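Local coordinates for hypothetical protein EF2904 (Enterococcus faecalis, PDB 2AZ4) that binds two zinc ions in a metallo-beta-lactamase fold and may act as an RNA-binding exonuclease, as its family suggests, although its function has not been established, at residues 275-285 / 324-333; 213-221 / 382-392. All coordinates share one frame; numbering follows the deposited sequence.

Overall arrangement
Contact 1 and contact 2 share no helix or strand, and their centres lie about 35 Å apart. In contact 1, 275-285 and 324-333 carry the neighbouring strands 278-282 and 328-331 of the six-stranded parallel sheet; it is partly buried, with exposed residues in the turn before strand 328-331, and depends on backbone bonds extended at either end by a long polar side chain. Contact 2, between 213-221 and 382-392, is the more buried: a helix packs by apolar side chains against strand 212-216 and the residues after it, in a different, mixed sheet, while a histidine-carboxylate pair sits beside the zinc site. Along the chain, both segments of contact 1 fall between those of contact 2.

Contact 1: residues 275-285 / 324-333; sequences SPRTVVLEANM and DKTDYLWQVV
Arg-277 reaches across to the turn before strand 328-331 with its chain extended from CG to NE (chi2 -179°, chi3 -172°). NH1 gives a nearly straight bond to Tyr-328 O, 3.1 Å away; that oxygen lies in the guanidinium plane, whereas Thr-326 O sits over one face. A long salt bridge links NH1 to Asp-324 OD2 (3.8 Å), and NH2 is bonded to Arg-254 O. Asp-324 shapes the turn itself: OD1 accepts from Thr-326 N, closing an Asx turn, and from Asp-327 N, completing an Asx motif, and OD2 takes Tyr-328 N.

Beyond this corner, strands 278-282 and 328-331 run parallel as the second and third strands of a six-stranded parallel sheet, between 298-300 and 256-260, joined by the backbone bonds Leu-329 N to Thr-278 O, Val-280 N to Leu-329 O and Gln-331 N to Val-280 O. On one face Val-280 CG2 meets Tyr-328 CD1 at 3.4 Å, approaching the ring obliquely, while Thr-278 lies alongside the tyrosine and its carbonyl oxygen sits at the ring edge. Of the Trp-330 side chain, CB is what touches Val-280; the indole leads away. Leu-329 and Val-279 occupy the other face, with Leu-329 CD2 4.3 Å from Val-279 CG2.

Where strand 278-282 turns into helix 283-293, Gln-331 takes over from the backbone. Its chain, extended beyond CG (chi2 -173°), places OE1 2.9 Å from Glu-282 N, and Met-285 CB rests 3.5 Å from the same OE1. NE2 is held by Asn-259. Glu-282 is the N-cap: OE1 accepts Met-285 N and OE2 accepts both Asn-284 N and Asn-284 ND2.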
loop_
_atom_site.group_PDB
_atom_site.type_symbol
_atom_site.label_atom_id
_atom_site.label_comp_id
_atom_site.label_asym_id
_atom_site.label_seq_id
_atom_site.Cartn_x
_atom_site.Cartn_y
_atom_site.Cartn_z
ATOM N N SER A 275 -2.594 -6.749 23.576
ATOM C CA SER A 275 -1.621 -7.774 23.940
ATOM C C SER A 275 -1.487 -7.945 25.462
ATOM O O SER A 275 -1.165 -6.971 26.162
ATOM C CB SER A 275 -0.258 -7.434 23.313
ATOM O OG SER A 275 0.705 -8.404 23.671
ATOM N N PRO A 276 -1.757 -9.170 25.990
ATOM C CA PRO A 276 -1.572 -9.382 27.433
ATOM C C PRO A 276 -0.134 -9.106 27.874
ATOM O O PRO A 276 0.065 -8.513 28.946
ATOM C CB PRO A 276 -1.903 -10.868 27.624
ATOM C CG PRO A 276 -2.748 -11.233 26.448
ATOM C CD PRO A 276 -2.233 -10.397 25.320
ATOM N N ARG A 277 0.845 -9.516 27.057
ATOM C CA ARG A 277 2.265 -9.230 27.345
ATOM C C ARG A 277 2.622 -7.840 26.860
ATOM O O ARG A 277 2.103 -7.390 25.836
ATOM C CB ARG A 277 3.200 -10.212 26.625
ATOM C CG ARG A 277 3.158 -11.638 27.107
ATOM C CD ARG A 277 4.146 -12.439 26.311
ATOM N NE ARG A 277 4.059 -13.869 26.575
ATOM C CZ ARG A 277 5.071 -14.721 26.415
ATOM N NH1 ARG A 277 6.257 -14.299 25.968
ATOM N NH2 ARG A 277 4.895 -15.999 26.692
ATOM N N THR A 278 3.530 -7.178 27.581
ATOM C CA THR A 278 4.121 -5.924 27.144
ATOM C C THR A 278 4.738 -6.076 25.764
ATOM O O THR A 278 5.584 -6.929 25.555
ATOM C CB THR A 278 5.241 -5.466 28.094
ATOM O OG1 THR A 278 4.721 -5.313 29.418
ATOM C CG2 THR A 278 5.849 -4.154 27.621
ATOM N N VAL A 279 4.333 -5.219 24.842
ATOM C CA VAL A 279 4.858 -5.228 23.482
ATOM C C VAL A 279 6.136 -4.413 23.384
ATOM O O VAL A 279 6.219 -3.334 23.971
ATOM C CB VAL A 279 3.817 -4.663 22.487
ATOM C CG1 VAL A 279 4.358 -4.669 21.065
ATOM C CG2 VAL A 279 2.531 -5.491 22.564
ATOM N N VAL A 280 7.110 -4.938 22.623
ATOM C CA VAL A 280 8.364 -4.230 22.332
ATOM C C VAL A 280 8.583 -4.245 20.818
ATOM O O VAL A 280 8.626 -5.305 20.196
ATOM C CB VAL A 280 9.585 -4.865 23.078
ATOM C CG1 VAL A 280 10.820 -3.994 22.944
ATOM C CG2 VAL A 280 9.269 -5.061 24.545
ATOM N N LEU A 281 8.709 -3.076 20.224
ATOM C CA LEU A 281 8.882 -2.995 18.768
ATOM C C LEU A 281 10.328 -2.624 18.386
ATOM O O LEU A 281 11.071 -2.064 19.200
ATOM C CB LEU A 281 7.893 -1.986 18.150
ATOM C CG LEU A 281 6.362 -2.188 18.285
ATOM C CD1 LEU A 281 5.512 -1.131 17.543
ATOM C CD2 LEU A 281 5.933 -3.584 17.832
ATOM N N GLU A 282 10.711 -2.926 17.148
ATOM C CA GLU A 282 11.957 -2.416 16.610
ATOM C C GLU A 282 11.829 -0.894 16.608
ATOM O O GLU A 282 10.735 -0.381 16.437
ATOM C CB GLU A 282 12.179 -2.979 15.196
ATOM C CG GLU A 282 13.480 -2.524 14.539
ATOM C CD GLU A 282 13.291 -1.221 13.782
ATOM O OE1 GLU A 282 12.140 -0.944 13.407
ATOM O OE2 GLU A 282 14.263 -0.460 13.573
ATOM N N ALA A 283 12.937 -0.175 16.800
ATOM C CA ALA A 283 12.899 1.282 17.038
ATOM C C ALA A 283 12.215 2.134 15.968
ATOM O O ALA A 283 11.474 3.075 16.304
ATOM C CB ALA A 283 14.295 1.829 17.368
ATOM N N ASN A 284 12.452 1.818 14.698
ATOM C CA ASN A 284 11.895 2.605 13.583
ATOM C C ASN A 284 10.399 2.426 13.516
ATOM O O ASN A 284 9.676 3.356 13.175
ATOM C CB ASN A 284 12.553 2.239 12.235
ATOM C CG ASN A 284 14.016 2.701 12.153
ATOM O OD1 ASN A 284 14.294 3.867 11.937
ATOM N ND2 ASN A 284 14.941 1.778 12.331
ATOM N N MET A 285 9.921 1.234 13.866
ATOM C CA MET A 285 8.485 0.986 13.959
ATOM C C MET A 285 7.853 1.770 15.130
ATOM O O MET A 285 6.764 2.352 14.985
ATOM C CB MET A 285 8.160 -0.510 14.055
ATOM C CG MET A 285 6.661 -0.828 13.844
ATOM S SD MET A 285 6.083 -0.471 12.142
ATOM C CE MET A 285 4.595 0.437 12.545
ATOM N N ASP A 324 13.860 -13.576 27.149
ATOM C CA ASP A 324 12.503 -13.557 27.683
ATOM C C ASP A 324 11.645 -14.779 27.313
ATOM O O ASP A 324 11.713 -15.285 26.199
ATOM C CB ASP A 324 11.769 -12.267 27.311
ATOM C CG ASP A 324 10.320 -12.289 27.771
ATOM O OD1 ASP A 324 10.087 -12.253 28.999
ATOM O OD2 ASP A 324 9.420 -12.402 26.911
ATOM N N LYS A 325 10.828 -15.222 28.265
ATOM C CA LYS A 325 9.878 -16.305 28.055
ATOM C C LYS A 325 8.493 -15.975 28.586
ATOM O O LYS A 325 7.546 -16.737 28.379
ATOM C CB LYS A 325 10.383 -17.591 28.720
ATOM C CG LYS A 325 11.621 -18.173 28.063
ATOM C CD LYS A 325 11.907 -19.597 28.546
ATOM C CE LYS A 325 11.004 -20.621 27.876
ATOM N NZ LYS A 325 11.472 -22.018 28.134
ATOM N N THR A 326 8.347 -14.843 29.258
ATOM C CA THR A 326 7.080 -14.569 29.940
ATOM C C THR A 326 6.520 -13.162 29.780
ATOM O O THR A 326 5.300 -12.987 29.819
ATOM C CB THR A 326 7.184 -14.844 31.461
ATOM O OG1 THR A 326 8.206 -14.009 32.025
ATOM C CG2 THR A 326 7.511 -16.314 31.722
ATOM N N ASP A 327 7.399 -12.176 29.615
ATOM C CA ASP A 327 7.027 -10.768 29.798
ATOM C C ASP A 327 6.732 -10.022 28.518
ATOM O O ASP A 327 5.909 -9.102 28.521
ATOM C CB ASP A 327 8.111 -9.993 30.549
ATOM C CG ASP A 327 8.204 -10.373 32.027
ATOM O OD1 ASP A 327 7.636 -11.390 32.466
ATOM O OD2 ASP A 327 8.884 -9.647 32.756
ATOM N N TYR A 328 7.413 -10.383 27.431
ATOM C CA TYR A 328 7.264 -9.604 26.210
ATOM C C TYR A 328 6.707 -10.364 25.019
ATOM O O TYR A 328 6.976 -11.557 24.839
ATOM C CB TYR A 328 8.602 -8.977 25.804
ATOM C CG TYR A 328 9.212 -8.168 26.910
ATOM C CD1 TYR A 328 8.643 -6.952 27.301
ATOM C CD2 TYR A 328 10.360 -8.614 27.565
ATOM C CE1 TYR A 328 9.192 -6.201 28.337
ATOM C CE2 TYR A 328 10.929 -7.874 28.602
ATOM C CZ TYR A 328 10.344 -6.676 28.971
ATOM O OH TYR A 328 10.897 -5.941 29.967
ATOM N N LEU A 329 5.965 -9.626 24.188
ATOM C CA LEU A 329 5.745 -10.006 22.820
ATOM C C LEU A 329 6.584 -8.992 22.054
ATOM O O LEU A 329 6.327 -7.799 22.143
ATOM C CB LEU A 329 4.261 -9.882 22.449
ATOM C CG LEU A 329 3.976 -9.962 20.940
ATOM C CD1 LEU A 329 4.082 -11.405 20.397
ATOM C CD2 LEU A 329 2.644 -9.334 20.554
ATOM N N TRP A 330 7.602 -9.446 21.330
ATOM C CA TRP A 330 8.466 -8.498 20.619
ATOM C C TRP A 330 8.608 -8.707 19.118
ATOM O O TRP A 330 8.448 -9.804 18.610
ATOM C CB TRP A 330 9.834 -8.357 21.282
ATOM C CG TRP A 330 10.710 -9.622 21.391
ATOM C CD1 TRP A 330 10.620 -10.597 22.347
ATOM C CD2 TRP A 330 11.841 -9.967 20.569
ATOM N NE1 TRP A 330 11.613 -11.548 22.157
ATOM C CE2 TRP A 330 12.368 -11.189 21.067
ATOM C CE3 TRP A 330 12.444 -9.378 19.443
ATOM C CZ2 TRP A 330 13.486 -11.827 20.483
ATOM C CZ3 TRP A 330 13.562 -10.030 18.841
ATOM C CH2 TRP A 330 14.072 -11.227 19.381
ATOM N N GLN A 331 8.896 -7.623 18.412
ATOM C CA GLN A 331 8.937 -7.657 16.961
ATOM C C GLN A 331 10.328 -8.116 16.525
ATOM O O GLN A 331 11.320 -7.403 16.732
ATOM C CB GLN A 331 8.620 -6.264 16.402
ATOM C CG GLN A 331 8.804 -6.100 14.876
ATOM C CD GLN A 331 8.644 -4.657 14.401
ATOM O OE1 GLN A 331 8.736 -3.734 15.196
ATOM N NE2 GLN A 331 8.423 -4.459 13.079
ATOM N N VAL A 332 10.420 -9.289 15.911
ATOM C CA VAL A 332 11.733 -9.752 15.400
ATOM C C VAL A 332 11.814 -9.453 13.904
ATOM O O VAL A 332 10.879 -9.758 13.156
ATOM C CB VAL A 332 11.988 -11.257 15.699
ATOM C CG1 VAL A 332 10.859 -12.129 15.137
ATOM C CG2 VAL A 332 13.354 -11.719 15.167
ATOM N N VAL A 333 12.920 -8.837 13.478
ATOM C CA VAL A 333 13.081 -8.386 12.087
ATOM C C VAL A 333 14.287 -8.998 11.341
ATOM O O VAL A 333 14.393 -8.900 10.110
ATOM C CB VAL A 333 13.143 -6.838 12.005
ATOM C CG1 VAL A 333 11.845 -6.228 12.535
ATOM C CG2 VAL A 333 14.376 -6.279 12.777
HETATM O O HOH W 1 9.863 -2.334 11.395
#

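Contact 2: residues 213-221 / 382-392; sequences LMMEGVSIS and HAIPEDLDKII
Glu-216 holds CG between its backbone N and carbonyl carbon (chi1 67°) and bends at chi2, while His-382 sets its ring beside its own backbone N (chi1 -64°); together these turns bring OE1 of the glutamate within 2.9 Å of His-382 ND1. The pair lies beside the dinuclear zinc centre of a metallo-beta-lactamase fold: the His-382 ring lies about 4 Å from a zinc ion and beside Asp-189, which binds both metals. The bond is nearly straight, with OE1 in the imidazole plane, although ND1 stands 32° out of the carboxylate plane. OE1 also accepts Leu-190 N, and OE2 takes Val-218 N and a water, so the carboxylate is held through both oxygens. Val-218 CB lies over one ring face in a CH-pi contact, 3.7 Å from the His-382 centroid.

Farther from the metals, helix 385-392 packs against strand 213-216 through Met-215, which, fully extended, drives CE into a tight 3.5 Å contact with Leu-388 CD2. Ile-220 and Pro-385 run past each other in opposite directions, CG2 of the isoleucine resting 3.8 Å from Pro-385 CB. Just ahead of the helix, Ser-219 OG donates to Ala-383 O at 2.7 Å, lying in the carbonyl plane.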
loop_
_atom_site.group_PDB
_atom_site.type_symbol
_atom_site.label_atom_id
_atom_site.label_comp_id
_atom_site.label_asym_id
_atom_site.label_seq_id
_atom_site.Cartn_x
_atom_site.Cartn_y
_atom_site.Cartn_z
ATOM N N LEU A 213 -16.577 4.119 -12.571
ATOM C CA LEU A 213 -15.923 3.563 -11.399
ATOM C C LEU A 213 -14.712 2.735 -11.809
ATOM O O LEU A 213 -14.861 1.630 -12.336
ATOM C CB LEU A 213 -16.908 2.697 -10.599
ATOM C CG LEU A 213 -16.378 2.004 -9.326
ATOM C CD1 LEU A 213 -15.894 3.054 -8.372
ATOM C CD2 LEU A 213 -17.483 1.182 -8.659
ATOM N N MET A 214 -13.527 3.282 -11.558
ATOM C CA MET A 214 -12.257 2.606 -11.790
ATOM C C MET A 214 -11.872 1.858 -10.510
ATOM O O MET A 214 -11.424 2.466 -9.547
ATOM C CB MET A 214 -11.174 3.614 -12.233
ATOM C CG MET A 214 -11.478 4.281 -13.606
ATOM S SD MET A 214 -10.604 5.816 -14.002
ATOM C CE MET A 214 -11.294 6.895 -12.759
ATOM N N MET A 215 -12.069 0.541 -10.514
ATOM C CA MET A 215 -12.029 -0.274 -9.297
ATOM C C MET A 215 -11.073 -1.463 -9.348
ATOM O O MET A 215 -11.067 -2.231 -10.319
ATOM C CB MET A 215 -13.453 -0.753 -8.953
ATOM C CG MET A 215 -13.561 -1.742 -7.775
ATOM S SD MET A 215 -15.303 -1.933 -7.324
ATOM C CE MET A 215 -15.172 -3.088 -5.963
ATOM N N GLU A 216 -10.297 -1.629 -8.272
ATOM C CA GLU A 216 -9.415 -2.771 -8.102
ATOM C C GLU A 216 -10.148 -4.121 -8.101
ATOM O O GLU A 216 -11.345 -4.208 -7.770
ATOM C CB GLU A 216 -8.592 -2.636 -6.807
ATOM C CG GLU A 216 -9.431 -2.717 -5.550
ATOM C CD GLU A 216 -8.893 -3.731 -4.563
ATOM O OE1 GLU A 216 -8.391 -3.308 -3.504
ATOM O OE2 GLU A 216 -8.979 -4.954 -4.832
ATOM N N GLY A 217 -9.418 -5.157 -8.513
ATOM C CA GLY A 217 -9.927 -6.522 -8.517
ATOM C C GLY A 217 -8.848 -7.498 -8.105
ATOM O O GLY A 217 -8.627 -8.525 -8.756
ATOM N N VAL A 218 -8.175 -7.188 -7.005
ATOM C CA VAL A 218 -7.038 -7.999 -6.571
ATOM C C VAL A 218 -7.469 -9.402 -6.111
ATOM O O VAL A 218 -6.948 -10.415 -6.620
ATOM C CB VAL A 218 -6.195 -7.273 -5.496
ATOM C CG1 VAL A 218 -5.097 -8.180 -4.963
ATOM C CG2 VAL A 218 -5.606 -5.982 -6.074
ATOM N N SER A 219 -8.427 -9.473 -5.188
ATOM C CA SER A 219 -8.753 -10.760 -4.572
ATOM C C SER A 219 -9.289 -11.801 -5.575
ATOM O O SER A 219 -9.060 -12.996 -5.401
ATOM C CB SER A 219 -9.724 -10.606 -3.418
ATOM O OG SER A 219 -11.008 -10.222 -3.882
ATOM N N ILE A 220 -10.001 -11.350 -6.606
ATOM C CA ILE A 220 -10.497 -12.266 -7.649
ATOM C C ILE A 220 -9.410 -12.715 -8.652
ATOM O O ILE A 220 -9.672 -13.545 -9.525
ATOM C CB ILE A 220 -11.671 -11.658 -8.434
ATOM C CG1 ILE A 220 -11.305 -10.251 -8.913
ATOM C CG2 ILE A 220 -12.943 -11.680 -7.608
ATOM C CD1 ILE A 220 -12.193 -9.712 -9.988
ATOM N N SER A 221 -8.201 -12.170 -8.539
ATOM C CA SER A 221 -7.121 -12.506 -9.465
ATOM C C SER A 221 -6.488 -13.860 -9.186
ATOM O O SER A 221 -5.789 -14.400 -10.035
ATOM C CB SER A 221 -6.027 -11.439 -9.410
ATOM O OG SER A 221 -6.506 -10.211 -9.885
ATOM N N HIS A 382 -7.135 -6.379 0.909
ATOM C CA HIS A 382 -8.055 -6.251 -0.239
ATOM C C HIS A 382 -9.435 -6.826 0.012
ATOM O O HIS A 382 -9.583 -7.791 0.773
ATOM C CB HIS A 382 -7.451 -6.875 -1.501
ATOM C CG HIS A 382 -6.214 -6.177 -1.965
ATOM N ND1 HIS A 382 -6.250 -5.017 -2.704
ATOM C CD2 HIS A 382 -4.902 -6.461 -1.769
ATOM C CE1 HIS A 382 -5.013 -4.617 -2.949
ATOM N NE2 HIS A 382 -4.177 -5.483 -2.407
ATOM N N ALA A 383 -10.441 -6.198 -0.592
ATOM C CA ALA A 383 -11.833 -6.627 -0.424
ATOM C C ALA A 383 -11.930 -8.068 -0.878
ATOM O O ALA A 383 -11.410 -8.407 -1.934
ATOM C CB ALA A 383 -12.756 -5.754 -1.248
ATOM N N ILE A 384 -12.555 -8.926 -0.080
ATOM C CA ILE A 384 -12.757 -10.307 -0.513
ATOM C C ILE A 384 -13.747 -10.317 -1.722
ATOM O O ILE A 384 -14.464 -9.341 -1.926
ATOM C CB ILE A 384 -13.237 -11.205 0.656
ATOM C CG1 ILE A 384 -14.644 -10.803 1.098
ATOM C CG2 ILE A 384 -12.244 -11.123 1.822
ATOM C CD1 ILE A 384 -15.237 -11.668 2.258
ATOM N N PRO A 385 -13.755 -11.390 -2.550
ATOM C CA PRO A 385 -14.602 -11.317 -3.762
ATOM C C PRO A 385 -16.044 -10.864 -3.474
ATOM O O PRO A 385 -16.546 -9.964 -4.138
ATOM C CB PRO A 385 -14.548 -12.746 -4.308
ATOM C CG PRO A 385 -13.183 -13.245 -3.877
ATOM C CD PRO A 385 -13.006 -12.661 -2.479
ATOM N N GLU A 386 -16.674 -11.449 -2.455
ATOM C CA GLU A 386 -17.992 -11.023 -1.973
ATOM C C GLU A 386 -18.108 -9.525 -1.723
ATOM O O GLU A 386 -19.137 -8.907 -2.046
ATOM C CB GLU A 386 -18.299 -11.743 -0.652
ATOM C CG GLU A 386 -19.724 -12.152 -0.467
ATOM C CD GLU A 386 -19.839 -13.356 0.473
ATOM O OE1 GLU A 386 -19.606 -13.199 1.700
ATOM O OE2 GLU A 386 -20.146 -14.468 -0.022
ATOM N N ASP A 387 -17.071 -8.937 -1.123
ATOM C CA ASP A 387 -17.144 -7.539 -0.712
ATOM C C ASP A 387 -16.952 -6.615 -1.894
ATOM O O ASP A 387 -17.445 -5.517 -1.893
ATOM C CB ASP A 387 -16.151 -7.246 0.430
ATOM C CG ASP A 387 -16.595 -7.892 1.753
ATOM O OD1 ASP A 387 -17.746 -8.374 1.793
ATOM O OD2 ASP A 387 -15.815 -7.938 2.737
ATOM N N LEU A 388 -16.235 -7.087 -2.906
ATOM C CA LEU A 388 -16.105 -6.350 -4.161
ATOM C C LEU A 388 -17.480 -6.150 -4.795
ATOM O O LEU A 388 -17.826 -5.044 -5.144
ATOM C CB LEU A 388 -15.172 -7.089 -5.118
ATOM C CG LEU A 388 -13.670 -7.067 -4.810
ATOM C CD1 LEU A 388 -12.912 -8.047 -5.696
ATOM C CD2 LEU A 388 -13.084 -5.654 -4.938
ATOM N N ASP A 389 -18.263 -7.230 -4.902
ATOM C CA ASP A 389 -19.673 -7.147 -5.341
ATOM C C ASP A 389 -20.527 -6.251 -4.456
ATOM O O ASP A 389 -21.386 -5.526 -4.954
ATOM C CB ASP A 389 -20.308 -8.540 -5.414
ATOM C CG ASP A 389 -19.653 -9.435 -6.456
ATOM O OD1 ASP A 389 -19.220 -8.920 -7.509
ATOM O OD2 ASP A 389 -19.578 -10.662 -6.223
ATOM N N LYS A 390 -20.307 -6.283 -3.138
ATOM C CA LYS A 390 -21.079 -5.416 -2.259
ATOM C C LYS A 390 -20.742 -3.947 -2.496
ATOM O O LYS A 390 -21.619 -3.093 -2.428
ATOM C CB LYS A 390 -20.897 -5.782 -0.782
ATOM C CG LYS A 390 -21.701 -6.982 -0.337
ATOM C CD LYS A 390 -21.098 -7.664 0.904
ATOM C CE LYS A 390 -21.767 -9.038 1.107
ATOM N NZ LYS A 390 -21.241 -9.837 2.277
ATOM N N ILE A 391 -19.477 -3.656 -2.785
ATOM C CA ILE A 391 -19.063 -2.266 -2.999
ATOM C C ILE A 391 -19.756 -1.739 -4.249
ATOM O O ILE A 391 -20.318 -0.664 -4.226
ATOM C CB ILE A 391 -17.521 -2.122 -3.081
ATOM C CG1 ILE A 391 -16.914 -2.303 -1.674
ATOM C CG2 ILE A 391 -17.128 -0.771 -3.699
ATOM C CD1 ILE A 391 -15.384 -2.594 -1.640
ATOM N N ILE A 392 -19.726 -2.529 -5.314
ATOM C CA ILE A 392 -20.402 -2.181 -6.583
ATOM C C ILE A 392 -21.902 -2.004 -6.349
ATOM O O ILE A 392 -22.490 -1.040 -6.835
ATOM C CB ILE A 392 -20.143 -3.244 -7.669
ATOM C CG1 ILE A 392 -18.641 -3.306 -8.005
ATOM C CG2 ILE A 392 -21.007 -2.974 -8.952
ATOM C CD1 ILE A 392 -18.185 -4.589 -8.629
HETATM O O HOH W 2 -9.910 -7.260 -3.851
#